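Local coordinates for CDA peptide synthetase I (Streptomyces coelicolor, PDB 5DU9), which belongs to the non-ribosomal peptide synthetases and is represented here by its condensation domain, at residues A[74-84]-A[96-107]. The protein carries 1 engineered substitution. Residues are numbered along the deposited sequence; the frame is centred on the assembly and turned at random.
Sequences RPYRAYCPPAP and VPYTPVLLRHID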
loop_
_atom_site.group_PDB
_atom_site.type_symbol
_atom_site.label_atom_id
_atom_site.label_comp_id
_atom_site.label_asym_id
_atom_site.label_seq_id
_atom_site.Cartn_x
_atom_site.Cartn_y
_atom_site.Cartn_z
ATOM N N ARG A 74 -18.754 20.231 -4.391
ATOM C CA ARG A 74 -18.136 19.013 -4.915
ATOM C C ARG A 74 -16.639 19.209 -5.144
ATOM O O ARG A 74 -16.214 20.272 -5.598
ATOM C CB ARG A 74 -18.809 18.589 -6.220
ATOM C CG ARG A 74 -20.285 18.278 -6.079
ATOM C CD ARG A 74 -20.842 17.661 -7.350
ATOM N NE ARG A 74 -22.268 17.361 -7.233
ATOM C CZ ARG A 74 -23.249 18.200 -7.557
ATOM N NH1 ARG A 74 -22.979 19.412 -8.029
ATOM N NH2 ARG A 74 -24.511 17.823 -7.410
ATOM N N PRO A 75 -15.830 18.180 -4.847
ATOM C CA PRO A 75 -14.378 18.329 -4.991
ATOM C C PRO A 75 -13.881 18.256 -6.432
ATOM O O PRO A 75 -14.489 17.581 -7.265
ATOM C CB PRO A 75 -13.830 17.147 -4.189
ATOM C CG PRO A 75 -14.886 16.113 -4.309
ATOM C CD PRO A 75 -16.189 16.860 -4.297
ATOM N N TYR A 76 -12.788 18.958 -6.712
ATOM C CA TYR A 76 -12.065 18.793 -7.965
ATOM C C TYR A 76 -10.575 18.961 -7.703
ATOM O O TYR A 76 -10.174 19.463 -6.653
ATOM C CB TYR A 76 -12.552 19.783 -9.031
ATOM C CG TYR A 76 -12.303 21.253 -8.745
ATOM C CD1 TYR A 76 -11.105 21.860 -9.107
ATOM C CD2 TYR A 76 -13.280 22.041 -8.153
ATOM C CE1 TYR A 76 -10.883 23.207 -8.867
ATOM C CE2 TYR A 76 -13.067 23.392 -7.912
ATOM C CZ TYR A 76 -11.866 23.967 -8.269
ATOM O OH TYR A 76 -11.650 25.309 -8.032
ATOM N N ARG A 77 -9.761 18.515 -8.655
ATOM C CA ARG A 77 -8.314 18.606 -8.538
ATOM C C ARG A 77 -7.778 19.719 -9.434
ATOM O O ARG A 77 -8.189 19.848 -10.587
ATOM C CB ARG A 77 -7.667 17.265 -8.901
ATOM C CG ARG A 77 -6.152 17.255 -8.792
ATOM C CD ARG A 77 -5.584 15.883 -9.119
ATOM N NE ARG A 77 -5.876 15.484 -10.494
ATOM C CZ ARG A 77 -5.226 15.938 -11.561
ATOM N NH1 ARG A 77 -4.246 16.825 -11.426
ATOM N NH2 ARG A 77 -5.564 15.515 -12.771
ATOM N N ALA A 78 -6.867 20.520 -8.885
ATOM C CA ALA A 78 -6.242 21.617 -9.615
ATOM C C ALA A 78 -4.739 21.385 -9.739
ATOM O O ALA A 78 -4.077 21.025 -8.768
ATOM C CB ALA A 78 -6.519 22.939 -8.921
ATOM N N TYR A 79 -4.214 21.597 -10.942
ATOM C CA TYR A 79 -2.805 21.361 -11.245
ATOM C C TYR A 79 -1.981 22.632 -11.053
ATOM O O TYR A 79 -2.296 23.675 -11.626
ATOM C CB TYR A 79 -2.672 20.835 -12.679
ATOM C CG TYR A 79 -1.258 20.717 -13.205
ATOM C CD1 TYR A 79 -0.283 20.022 -12.502
ATOM C CD2 TYR A 79 -0.908 21.279 -14.426
ATOM C CE1 TYR A 79 1.003 19.903 -12.991
ATOM C CE2 TYR A 79 0.373 21.166 -14.924
ATOM C CZ TYR A 79 1.326 20.477 -14.206
ATOM O OH TYR A 79 2.603 20.366 -14.704
ATOM N N CYS A 80 -0.928 22.529 -10.244
ATOM C CA CYS A 80 -0.091 23.673 -9.883
ATOM C C CYS A 80 1.396 23.372 -10.063
ATOM O O CYS A 80 2.048 22.914 -9.129
ATOM C CB CYS A 80 -0.351 24.076 -8.431
ATOM S SG CYS A 80 -2.067 24.489 -8.058
ATOM N N PRO A 81 1.940 23.633 -11.263
ATOM C CA PRO A 81 3.374 23.409 -11.491
ATOM C C PRO A 81 4.265 24.111 -10.461
ATOM O O PRO A 81 3.838 25.103 -9.874
ATOM C CB PRO A 81 3.601 24.001 -12.885
ATOM C CG PRO A 81 2.293 23.881 -13.562
ATOM C CD PRO A 81 1.243 24.040 -12.496
ATOM N N PRO A 82 5.485 23.598 -10.235
ATOM C CA PRO A 82 6.418 24.327 -9.368
ATOM C C PRO A 82 6.860 25.646 -9.990
ATOM O O PRO A 82 6.560 25.909 -11.155
ATOM C CB PRO A 82 7.607 23.368 -9.233
ATOM C CG PRO A 82 7.090 22.031 -9.643
ATOM C CD PRO A 82 6.034 22.300 -10.663
ATOM N N ALA A 83 7.571 26.461 -9.220
ATOM C CA ALA A 83 8.110 27.715 -9.732
ATOM C C ALA A 83 9.265 27.446 -10.694
ATOM O O ALA A 83 9.865 26.371 -10.659
ATOM C CB ALA A 83 8.568 28.597 -8.587
ATOM N N PRO A 84 9.579 28.421 -11.564
ATOM C CA PRO A 84 10.725 28.269 -12.470
ATOM C C PRO A 84 12.047 28.146 -11.718
ATOM O O PRO A 84 12.187 28.756 -10.658
ATOM C CB PRO A 84 10.693 29.554 -13.303
ATOM C CG PRO A 84 9.304 30.071 -13.173
ATOM C CD PRO A 84 8.854 29.679 -11.805
ATOM N N VAL A 96 -2.035 32.052 -8.640
ATOM C CA VAL A 96 -2.012 30.594 -8.630
ATOM C C VAL A 96 -0.786 30.084 -7.875
ATOM O O VAL A 96 0.345 30.364 -8.275
ATOM C CB VAL A 96 -1.996 30.020 -10.059
ATOM C CG1 VAL A 96 -1.872 28.507 -10.016
ATOM C CG2 VAL A 96 -3.250 30.438 -10.813
ATOM N N PRO A 97 -0.997 29.329 -6.783
ATOM C CA PRO A 97 0.162 28.882 -6.002
ATOM C C PRO A 97 1.073 27.934 -6.778
ATOM O O PRO A 97 0.589 27.158 -7.598
ATOM C CB PRO A 97 -0.477 28.166 -4.807
ATOM C CG PRO A 97 -1.810 27.733 -5.291
ATOM C CD PRO A 97 -2.261 28.797 -6.244
ATOM N N TYR A 98 2.377 28.026 -6.532
ATOM C CA TYR A 98 3.337 27.067 -7.061
ATOM C C TYR A 98 3.460 25.902 -6.089
ATOM O O TYR A 98 3.428 26.098 -4.876
ATOM C CB TYR A 98 4.717 27.705 -7.264
ATOM C CG TYR A 98 4.830 28.666 -8.426
ATOM C CD1 TYR A 98 4.613 28.242 -9.731
ATOM C CD2 TYR A 98 5.196 29.988 -8.221
ATOM C CE1 TYR A 98 4.731 29.119 -10.798
ATOM C CE2 TYR A 98 5.317 30.871 -9.278
ATOM C CZ TYR A 98 5.086 30.430 -10.565
ATOM O OH TYR A 98 5.206 31.306 -11.621
ATOM N N THR A 99 3.596 24.692 -6.617
ATOM C CA THR A 99 3.921 23.555 -5.771
ATOM C C THR A 99 5.322 23.761 -5.209
ATOM O O THR A 99 6.276 23.913 -5.973
ATOM C CB THR A 99 3.859 22.225 -6.539
ATOM O OG1 THR A 99 2.501 21.941 -6.886
ATOM C CG2 THR A 99 4.406 21.073 -5.689
ATOM N N PRO A 100 5.457 23.776 -3.874
ATOM C CA PRO A 100 6.805 23.849 -3.309
ATOM C C PRO A 100 7.511 22.502 -3.388
ATOM O O PRO A 100 6.854 21.461 -3.336
ATOM C CB PRO A 100 6.556 24.258 -1.858
ATOM C CG PRO A 100 5.217 23.702 -1.544
ATOM C CD PRO A 100 4.423 23.761 -2.823
ATOM N N VAL A 101 8.830 22.527 -3.528
ATOM C CA VAL A 101 9.615 21.303 -3.527
ATOM C C VAL A 101 10.781 21.446 -2.566
ATOM O O VAL A 101 11.584 22.376 -2.671
ATOM C CB VAL A 101 10.145 20.952 -4.923
ATOM C CG1 VAL A 101 10.803 19.579 -4.894
ATOM C CG2 VAL A 101 9.012 20.983 -5.946
ATOM N N LEU A 102 10.860 20.510 -1.629
ATOM C CA LEU A 102 11.886 20.525 -0.602
ATOM C C LEU A 102 12.363 19.113 -0.305
ATOM O O LEU A 102 11.564 18.235 0.029
ATOM C CB LEU A 102 11.352 21.176 0.675
ATOM C CG LEU A 102 12.265 21.122 1.903
ATOM C CD1 LEU A 102 13.503 21.978 1.686
ATOM C CD2 LEU A 102 11.507 21.560 3.147
ATOM N N LEU A 103 13.668 18.903 -0.440
ATOM C CA LEU A 103 14.298 17.682 0.037
ATOM C C LEU A 103 15.136 18.013 1.261
ATOM O O LEU A 103 16.179 18.668 1.160
ATOM C CB LEU A 103 15.167 17.039 -1.044
ATOM C CG LEU A 103 15.924 15.787 -0.584
ATOM C CD1 LEU A 103 14.959 14.680 -0.198
ATOM C CD2 LEU A 103 16.880 15.316 -1.665
ATOM N N ARG A 104 14.669 17.577 2.422
ATOM C CA ARG A 104 15.418 17.790 3.648
ATOM C C ARG A 104 16.633 16.874 3.669
ATOM O O ARG A 104 16.581 15.753 3.163
ATOM C CB ARG A 104 14.548 17.529 4.877
ATOM C CG ARG A 104 13.323 18.417 4.998
ATOM C CD ARG A 104 12.614 18.155 6.317
ATOM N NE ARG A 104 11.332 18.851 6.420
ATOM C CZ ARG A 104 11.169 20.070 6.925
ATOM N NH1 ARG A 104 12.207 20.761 7.374
ATOM N NH2 ARG A 104 9.957 20.607 6.976
ATOM N N HIS A 105 17.725 17.365 4.241
ATOM C CA HIS A 105 18.869 16.519 4.556
ATOM C C HIS A 105 19.076 16.486 6.056
ATOM O O HIS A 105 19.400 17.501 6.672
ATOM C CB HIS A 105 20.145 17.004 3.881
ATOM C CG HIS A 105 21.319 16.108 4.128
ATOM N ND1 HIS A 105 22.619 16.563 4.152
ATOM C CD2 HIS A 105 21.382 14.776 4.370
ATOM C CE1 HIS A 105 23.433 15.551 4.395
ATOM N NE2 HIS A 105 22.707 14.456 4.531
ATOM N N ILE A 106 18.883 15.307 6.633
ATOM C CA ILE A 106 19.059 15.103 8.059
ATOM C C ILE A 106 20.244 14.175 8.278
ATOM O O ILE A 106 20.161 12.976 8.016
ATOM C CB ILE A 106 17.788 14.527 8.698
ATOM C CG1 ILE A 106 16.628 15.507 8.488
ATOM C CG2 ILE A 106 18.006 14.260 10.184
ATOM C CD1 ILE A 106 15.287 15.004 8.946
ATOM N N ASP A 107 21.347 14.747 8.748
ATOM C CA ASP A 107 22.575 13.999 8.959
ATOM C C ASP A 107 22.579 13.370 10.348
ATOM O O ASP A 107 22.834 14.042 11.343
ATOM C CB ASP A 107 23.790 14.913 8.775
ATOM C CG ASP A 107 25.107 14.155 8.790
ATOM O OD1 ASP A 107 25.108 12.950 9.113
ATOM O OD2 ASP A 107 26.150 14.771 8.483
HETATM O O HOH W 1 1.351 26.470 -10.402
HETATM O O HOH W 2 8.257 25.444 -6.468
#
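Thr99 turns OG1 away from its own carbonyl carbon and beside its backbone N (chi1 -68°), which aims the hydroxyl at Cys80 O; Tyr98, with CG placed likewise (chi1 -73°), lays its ring against Ala83. The hydroxyl of Thr99 donates to Cys80 O, with OG1 and O an unusually short and therefore doubtful 2.5 Å apart. The backbone N of Thr99 donates to Pro81 O at 3.3 Å, approaching from above the carbonyl plane, and reaches Cys80 O only weakly. Over one face of the Tyr98 ring sits Ala83 CA, 3.6 Å from the ring centroid in a CH-pi contact, while CB of Ala83 touches Tyr98 CD2. Pro81 O lies in the plane of the same ring at its edge, 3.2 Å from Tyr98 CD1. The side chains of Pro84 and Tyr98 cross at about a right angle, with Pro84 CD near CZ of Tyr98. Cys80 CB lies 3.3 Å from Pro97 O and its SG meets Pro97 CG at 4.3 Å, while Pro82 CG meets Val101 CG2 at 4.3 Å. Two waters complete the seam: one donates to both Pro81 O and Pro97 O, the other accepts from Ala83 N and donates to Thr99 O. Thr99 also rests on Cys64, and Val101 on helix 46-58. The contact joins the loop leaving the hairpin strand 75-79 to the loop leading into strand 103-107, an outermost strand of the six-stranded sheet. Pro81, Pro82, Pro84 and Pro97 have no amide hydrogen, which probably limits regular strand pairing; side-chain, ring and water contacts stand beside one sound backbone bond.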